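Side-chain contacts in Lmo1499 protein (PDB 4IIW), which probably acts as a lytic transglycosylase of the MltG family, cutting nascent peptidoglycan strands endolytically and so terminating their elongation: residues I55-D58 and N64-I67; V127-K132 and Y181-T186. All blocks are in the same frame, centred on the assembly; numbering follows the deposited sequence.

Contact 1: I55-D58 and N64-I67; sequences ILED and NASI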
loop_
_atom_site.group_PDB
_atom_site.type_symbol
_atom_site.label_atom_id
_atom_site.label_comp_id
_atom_site.label_asym_id
_atom_site.label_seq_id
_atom_site.Cartn_x
_atom_site.Cartn_y
_atom_site.Cartn_z
ATOM N N ILE B 55 13.509 -4.931 14.849
ATOM C CA ILE B 55 14.002 -4.372 16.113
ATOM C C ILE B 55 13.033 -3.268 16.584
ATOM O O ILE B 55 12.715 -3.203 17.769
ATOM C CB ILE B 55 15.426 -3.834 16.008
ATOM C CG1 ILE B 55 16.415 -4.979 15.777
ATOM C CG2 ILE B 55 15.828 -3.141 17.293
ATOM C CD1 ILE B 55 17.724 -4.490 15.219
ATOM N N LEU B 56 12.555 -2.417 15.665
ATOM C CA LEU B 56 11.601 -1.378 16.032
ATOM C C LEU B 56 10.322 -1.976 16.637
ATOM O O LEU B 56 9.787 -1.469 17.641
ATOM C CB LEU B 56 11.243 -0.501 14.828
ATOM C CG LEU B 56 12.366 0.409 14.286
ATOM C CD1 LEU B 56 11.943 1.124 12.978
ATOM C CD2 LEU B 56 12.810 1.437 15.338
ATOM N N GLU B 57 9.834 -3.054 16.032
ATOM C CA GLU B 57 8.612 -3.714 16.506
ATOM C C GLU B 57 8.899 -4.356 17.869
ATOM O O GLU B 57 8.111 -4.210 18.812
ATOM C CB GLU B 57 8.099 -4.746 15.479
ATOM C CG GLU B 57 6.731 -5.373 15.821
ATOM C CD GLU B 57 6.354 -6.539 14.880
ATOM O OE1 GLU B 57 6.512 -6.425 13.635
ATOM O OE2 GLU B 57 5.900 -7.577 15.397
ATOM N N ASP B 58 10.022 -5.065 17.967
ATOM C CA ASP B 58 10.419 -5.680 19.248
ATOM C C ASP B 58 10.421 -4.643 20.360
ATOM O O ASP B 58 9.914 -4.895 21.441
ATOM C CB ASP B 58 11.844 -6.300 19.198
ATOM C CG ASP B 58 11.927 -7.583 18.364
ATOM O OD1 ASP B 58 10.872 -8.169 18.001
ATOM O OD2 ASP B 58 13.079 -8.004 18.078
ATOM N N ASN B 64 4.092 -2.747 13.448
ATOM C CA ASN B 64 4.218 -3.793 12.454
ATOM C C ASN B 64 5.477 -3.646 11.602
ATOM O O ASN B 64 5.636 -2.672 10.872
ATOM C CB ASN B 64 2.957 -3.673 11.591
ATOM C CG ASN B 64 2.806 -4.765 10.575
ATOM O OD1 ASN B 64 3.600 -4.875 9.646
ATOM N ND2 ASN B 64 1.724 -5.536 10.701
ATOM N N ALA B 65 6.378 -4.614 11.716
ATOM C CA ALA B 65 7.635 -4.607 10.982
ATOM C C ALA B 65 7.439 -4.583 9.431
ATOM O O ALA B 65 8.131 -3.834 8.726
ATOM C CB ALA B 65 8.489 -5.789 11.419
ATOM N N SER B 66 6.501 -5.365 8.916
ATOM C CA SER B 66 6.210 -5.384 7.461
ATOM C C SER B 66 5.864 -4.020 6.876
ATOM O O SER B 66 6.387 -3.607 5.817
ATOM C CB SER B 66 5.007 -6.265 7.165
ATOM O OG SER B 66 5.255 -7.578 7.588
ATOM N N ILE B 67 4.931 -3.355 7.540
ATOM C CA ILE B 67 4.448 -2.070 7.095
ATOM C C ILE B 67 5.599 -1.040 7.108
ATOM O O ILE B 67 5.716 -0.194 6.213
ATOM C CB ILE B 67 3.237 -1.673 7.911
ATOM C CG1 ILE B 67 2.067 -2.588 7.499
ATOM C CG2 ILE B 67 2.915 -0.215 7.693
ATOM C CD1 ILE B 67 0.837 -2.616 8.447
#
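The carboxylate of E57, in the last turn of helix 49-58, reaches across to the first residue of helix 65-75 and takes the backbone N-H of A65. This is the one hydrogen bond between the two segments: A65 N lies 2.6 Å from E57 OE1, with an N-H...O angle of 154°. The amide approaches the oxygen from its anti side and sits 21° out of the carboxylate plane. CG of E57 stands anti to the backbone N (chi1 -173°), and the extended chain places OE1 at the start of helix 65-75.

A second polar bond closes the same helix start from within. N64 is the N-cap, and its side-chain OD1 receives I67 N at 2.9 Å, the donor tilted from the carbonyl plane. The first turn of helix 65-75 thus has its A65 N-H held by a glutamate from the preceding helix and its I67 N-H held by the cap. A negative carboxylate at this end would be expected to interact favourably with the helix dipole.

The A65 methyl lies next to the oxygen that its own N-H bonds, and A65 also packs on S53 and T54 of helix 49-58. E57 OE1 has a second partner in S50 OG of a second subunit. The pair therefore joins consecutive helices 49-58 and 65-75 across the short loop between them. Both helices come between strands 39-43 and 83-87, which pair antiparallel, an order consistent with a LysM-like domain as in MltG relatives.

Contact 2: V127-K132 and Y181-T186; sequences VAYQPK and YTFKGT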
loop_
_atom_site.group_PDB
_atom_site.type_symbol
_atom_site.label_atom_id
_atom_site.label_comp_id
_atom_site.label_asym_id
_atom_site.label_seq_id
_atom_site.Cartn_x
_atom_site.Cartn_y
_atom_site.Cartn_z
ATOM N N VAL B 127 34.988 9.685 19.553
ATOM C CA VAL B 127 34.199 10.046 18.351
ATOM C C VAL B 127 32.705 10.073 18.646
ATOM O O VAL B 127 32.013 10.992 18.229
ATOM C CB VAL B 127 34.531 9.122 17.130
ATOM C CG1 VAL B 127 33.296 8.798 16.288
ATOM C CG2 VAL B 127 35.661 9.743 16.301
ATOM N N ALA B 128 32.217 9.076 19.377
ATOM C CA ALA B 128 30.818 9.030 19.769
ATOM C C ALA B 128 30.424 10.282 20.582
ATOM O O ALA B 128 29.325 10.802 20.443
ATOM C CB ALA B 128 30.551 7.779 20.579
ATOM N N TYR B 129 31.335 10.751 21.426
ATOM C CA TYR B 129 31.089 11.903 22.300
ATOM C C TYR B 129 31.244 13.246 21.596
ATOM O O TYR B 129 30.481 14.171 21.867
ATOM C CB TYR B 129 32.029 11.840 23.524
ATOM C CG TYR B 129 32.120 13.110 24.356
ATOM C CD1 TYR B 129 33.166 14.003 24.176
ATOM C CD2 TYR B 129 31.187 13.395 25.336
ATOM C CE1 TYR B 129 33.273 15.151 24.937
ATOM C CE2 TYR B 129 31.278 14.550 26.099
ATOM C CZ TYR B 129 32.330 15.423 25.894
ATOM O OH TYR B 129 32.445 16.572 26.653
ATOM N N GLN B 130 32.250 13.356 20.725
ATOM C CA GLN B 130 32.504 14.586 19.978
ATOM C C GLN B 130 32.466 14.169 18.500
ATOM O O GLN B 130 33.503 13.926 17.889
ATOM C CB GLN B 130 33.852 15.203 20.395
ATOM C CG GLN B 130 33.943 16.764 20.343
ATOM C CD GLN B 130 33.960 17.366 18.934
ATOM O OE1 GLN B 130 33.049 17.139 18.115
ATOM N NE2 GLN B 130 34.978 18.187 18.666
ATOM N N PRO B 131 31.255 14.089 17.928
ATOM C CA PRO B 131 31.015 13.617 16.546
ATOM C C PRO B 131 31.720 14.391 15.431
ATOM O O PRO B 131 31.999 13.815 14.390
ATOM C CB PRO B 131 29.498 13.720 16.391
ATOM C CG PRO B 131 29.100 14.794 17.331
ATOM C CD PRO B 131 30.053 14.705 18.512
ATOM N N LYS B 132 32.008 15.671 15.629
ATOM C CA LYS B 132 32.723 16.431 14.599
ATOM C C LYS B 132 34.122 15.840 14.348
ATOM O O LYS B 132 34.717 16.075 13.298
ATOM C CB LYS B 132 32.773 17.940 14.936
ATOM C CG LYS B 132 31.397 18.658 14.734
ATOM C CD LYS B 132 31.387 20.126 15.183
ATOM C CE LYS B 132 32.153 21.072 14.250
ATOM N NZ LYS B 132 31.430 21.386 12.977
ATOM N N TYR B 181 35.074 11.938 31.893
ATOM C CA TYR B 181 35.596 13.276 31.604
ATOM C C TYR B 181 34.497 14.108 30.980
ATOM O O TYR B 181 33.597 13.545 30.365
ATOM C CB TYR B 181 36.737 13.170 30.594
ATOM C CG TYR B 181 37.849 12.251 31.016
ATOM C CD1 TYR B 181 37.784 10.876 30.759
ATOM C CD2 TYR B 181 38.980 12.752 31.663
ATOM C CE1 TYR B 181 38.808 10.032 31.153
ATOM C CE2 TYR B 181 40.010 11.912 32.057
ATOM C CZ TYR B 181 39.921 10.561 31.808
ATOM O OH TYR B 181 40.958 9.744 32.196
ATOM N N THR B 182 34.569 15.430 31.147
ATOM C CA THR B 182 33.610 16.364 30.525
ATOM C C THR B 182 34.397 17.601 30.083
ATOM O O THR B 182 35.425 17.923 30.671
ATOM C CB THR B 182 32.485 16.791 31.472
ATOM O OG1 THR B 182 33.024 17.611 32.493
ATOM C CG2 THR B 182 31.821 15.584 32.117
ATOM N N PHE B 183 33.907 18.291 29.057
ATOM C CA PHE B 183 34.621 19.435 28.502
ATOM C C PHE B 183 33.715 20.631 28.322
ATOM O O PHE B 183 32.632 20.505 27.760
ATOM C CB PHE B 183 35.265 19.026 27.170
ATOM C CG PHE B 183 36.215 17.886 27.322
ATOM C CD1 PHE B 183 37.547 18.115 27.579
ATOM C CD2 PHE B 183 35.762 16.587 27.293
ATOM C CE1 PHE B 183 38.424 17.070 27.779
ATOM C CE2 PHE B 183 36.635 15.528 27.483
ATOM C CZ PHE B 183 37.974 15.773 27.729
ATOM N N LYS B 184 34.160 21.786 28.821
ATOM C CA LYS B 184 33.388 23.022 28.692
ATOM C C LYS B 184 33.420 23.552 27.260
ATOM O O LYS B 184 32.439 24.152 26.802
ATOM C CB LYS B 184 33.922 24.112 29.635
ATOM C CG LYS B 184 33.820 23.793 31.129
ATOM C CD LYS B 184 34.397 24.931 31.984
ATOM C CE LYS B 184 34.426 24.567 33.470
ATOM N NZ LYS B 184 34.882 25.701 34.327
ATOM N N GLY B 185 34.544 23.335 26.568
ATOM C CA GLY B 185 34.742 23.799 25.186
ATOM C C GLY B 185 33.659 23.446 24.161
ATOM O O GLY B 185 32.778 22.606 24.409
ATOM N N THR B 186 33.759 24.077 22.989
ATOM C CA THR B 186 32.787 23.906 21.908
ATOM C C THR B 186 33.204 22.838 20.843
ATOM O O THR B 186 32.457 21.861 20.624
ATOM C CB THR B 186 32.426 25.308 21.289
ATOM O OG1 THR B 186 33.605 25.956 20.802
ATOM C CG2 THR B 186 31.798 26.222 22.363
#
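The phenol end of Y129 meets F183 at its ring edge and its backbone amide. Y129 OH lies 3.4 Å from F183 CD2, near the plane of the phenylalanine ring. The same hydroxyl accepts a weak hydrogen bond from F183 N, 3.3 Å from Y129 OH and bent to 132°. Beside the hydroxyl, the ring carbon Y129 CE1 comes within 3.7 Å of F183 CD2. The two rings meet obliquely, their planes at 57° and centroids 6.0 Å apart, so contact is confined to the outer part of the tyrosine and one flank of the phenylalanine.

Y129 is the final residue of helix 119-129, and with chi1 at 167° its ring swings to the side of its own carbonyl carbon and reaches F183. F183 belongs to the loop that follows strand 180-181 and leads into helix 190-204. Strands 111-112 and 180-181 pair antiparallel next to the contact, Y181 being hydrogen-bonded through its backbone to L111. The side chains of both Y129 and F183 touch L111, which thus links the aromatic pair to this small sheet.

Farther out, F183 rests on I193 and E196 of helix 190-204 and on V188 of the loop before it. Y181 packs on M197 and A200 of the same helix, while its hydroxyl bonds to Y177 O. Just past the end of helix 119-129, Q130 gives its NE2 to V188 O, a second polar tie to this loop, and its OE1 accepts a weak bond from K132 N.

Contacts 1 and 2 come in series along the chain, the first closing before the second opens, and share no helix, strand or sheet. Their centres are 33 Å apart and their nearest atoms about 19 Å. Contact 1 is local, with five residues between its segments, and a second subunit reaches it. Contact 2 spans 48 intervening residues, and no other chain of the assembly touches its segments. Both lie away from E232, which is probably important for catalytic activity. Contact 1 ties two helices of the N-terminal unit by a bond at a helix start, whereas contact 2 joins the end of helix 119-129 to the loop after strand 180-181, farther along the chain.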